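Local coordinates for variable region-containing chitin-binding protein 3 (Branchiostoma floridae, PDB 1XT5) that is the immunoglobulin V-type domain of an amphioxus immune-type receptor that, as a whole protein, probably binds chitin and may hydrolyse it, at residues G56-Q61 / N88-T93. Numbering follows the deposited sequence.
Sequences GNYNWQ and NLAAPT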
# COMPACT_ATOMS: atom_id res chain seq x y z
N GLY A 56 -1.65 -4.83 5.83
CA GLY A 56 -0.69 -5.45 6.69
C GLY A 56 -0.19 -4.55 7.78
O GLY A 56 -0.30 -3.33 7.71
N ASN A 57 0.42 -5.17 8.79
CA ASN A 57 1.07 -4.42 9.84
C ASN A 57 2.08 -5.33 10.54
O ASN A 57 1.84 -6.51 10.70
CB ASN A 57 0.10 -3.87 10.90
CG ASN A 57 -0.77 -4.89 11.57
OD1 ASN A 57 -1.84 -5.26 11.12
ND2 ASN A 57 -0.31 -5.40 12.73
N TYR A 58 3.18 -4.75 11.00
CA TYR A 58 4.05 -5.48 11.92
C TYR A 58 3.28 -5.76 13.22
O TYR A 58 2.46 -4.94 13.64
CB TYR A 58 5.28 -4.65 12.27
CG TYR A 58 6.23 -4.46 11.11
CD1 TYR A 58 6.46 -3.21 10.57
CD2 TYR A 58 6.92 -5.52 10.55
CE1 TYR A 58 7.34 -3.01 9.53
CE2 TYR A 58 7.79 -5.33 9.50
CZ TYR A 58 7.99 -4.09 8.98
OH TYR A 58 8.84 -3.89 7.91
N ASN A 59 3.58 -6.86 13.84
CA ASN A 59 3.02 -7.16 15.14
C ASN A 59 3.91 -6.53 16.19
O ASN A 59 5.12 -6.35 16.05
CB ASN A 59 2.92 -8.66 15.34
CG ASN A 59 1.83 -9.24 14.42
OD1 ASN A 59 0.84 -8.58 14.13
ND2 ASN A 59 2.04 -10.50 14.03
N TRP A 60 3.28 -6.24 17.32
CA TRP A 60 3.93 -5.61 18.46
C TRP A 60 4.90 -6.61 19.06
O TRP A 60 4.53 -7.78 19.16
CB TRP A 60 2.84 -5.26 19.48
CG TRP A 60 3.34 -4.69 20.73
CD1 TRP A 60 3.76 -3.42 20.95
CD2 TRP A 60 3.50 -5.40 21.97
NE1 TRP A 60 4.17 -3.27 22.26
CE2 TRP A 60 4.01 -4.49 22.90
CE3 TRP A 60 3.23 -6.75 22.28
CZ2 TRP A 60 4.27 -4.90 24.20
CZ3 TRP A 60 3.48 -7.16 23.57
CH2 TRP A 60 3.98 -6.23 24.45
N GLN A 61 6.06 -6.09 19.38
CA GLN A 61 7.21 -6.82 19.92
C GLN A 61 7.42 -6.43 21.38
O GLN A 61 7.79 -7.30 22.16
CB GLN A 61 8.45 -6.58 19.07
CG GLN A 61 9.18 -7.80 18.54
CD GLN A 61 8.53 -8.61 17.44
OE1 GLN A 61 8.99 -9.71 17.06
NE2 GLN A 61 7.43 -8.22 16.79
N ASN A 88 8.18 -5.45 2.32
CA ASN A 88 8.74 -4.69 3.44
C ASN A 88 7.71 -3.68 3.90
O ASN A 88 7.48 -2.67 3.25
CB ASN A 88 10.02 -3.97 2.98
CG ASN A 88 10.69 -3.22 4.11
OD1 ASN A 88 10.21 -2.97 5.13
ND2 ASN A 88 11.88 -2.67 3.82
N LEU A 89 7.05 -3.96 5.05
CA LEU A 89 6.00 -3.05 5.47
C LEU A 89 6.50 -1.69 5.84
O LEU A 89 5.72 -0.71 5.81
CB LEU A 89 5.22 -3.68 6.64
CG LEU A 89 4.34 -4.86 6.29
CD1 LEU A 89 3.88 -5.57 7.54
CD2 LEU A 89 3.15 -4.46 5.45
N ALA A 90 7.76 -1.54 6.19
CA ALA A 90 8.36 -0.25 6.48
C ALA A 90 8.65 0.54 5.22
O ALA A 90 8.92 1.77 5.34
CB ALA A 90 9.67 -0.40 7.27
N ALA A 91 8.58 -0.04 4.05
CA ALA A 91 8.86 0.60 2.75
C ALA A 91 7.90 -0.08 1.77
O ALA A 91 8.29 -0.93 0.96
CB ALA A 91 10.31 0.41 2.36
N PRO A 92 6.59 0.18 1.91
CA PRO A 92 5.55 -0.74 1.46
C PRO A 92 5.18 -0.71 -0.01
O PRO A 92 3.99 -0.83 -0.38
CB PRO A 92 4.37 -0.34 2.37
CG PRO A 92 4.56 1.15 2.55
CD PRO A 92 6.04 1.28 2.74
N THR A 93 6.16 -0.73 -0.89
CA THR A 93 5.95 -0.99 -2.29
C THR A 93 5.15 -2.25 -2.49
O THR A 93 5.43 -3.29 -1.89
CB THR A 93 7.32 -1.13 -2.96
OG1 THR A 93 7.96 0.12 -2.82
CG2 THR A 93 7.26 -1.62 -4.39
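Y58 and L89 pack along an edge of an immunoglobulin V-type sandwich, where the end of strand 50-58 in one sheet meets the loop between strands 84-86 and 94-96 of the other. The contact is a worked example of a tyrosine serving two kinds of neighbour, with its ring against aliphatic carbon and its hydroxyl in a polar cluster with A90 N and E69. The tight part belongs to L89. Its CB lies over one face of the Y58 ring, 3.9 Å from the centroid and displaced toward the rim, a CH-pi contact. Because CG of L89 stands anti to the carbonyl carbon (chi1 -70°), the branch runs back past the ring to the strand, where CD1 comes within 3.5 Å of N57 C and CD2, meeting main-chain atoms of G56, lies 4.1 Å from G56 C. S72 and K74 of strand 72-76 also touch L89, while F67 meets the Y58 ring with its plane only slightly inclined.

The looser side lies toward A90 and N88, both partly exposed, where contact is mostly polar. N88 to A91 form a type I beta turn, closed by A91 N to N88 O at 3.0 Å. Within it, N88 OD1 receives a weak bond from A90 N. The carboxylate of E69 bridges the two segments, OE1 hydrogen-bonded to Y58 OH and OE2 to L89 N. Between the segments themselves, A90 N donates to Y58 OH at 3.1 Å, with a bent N-H...O angle of 135°.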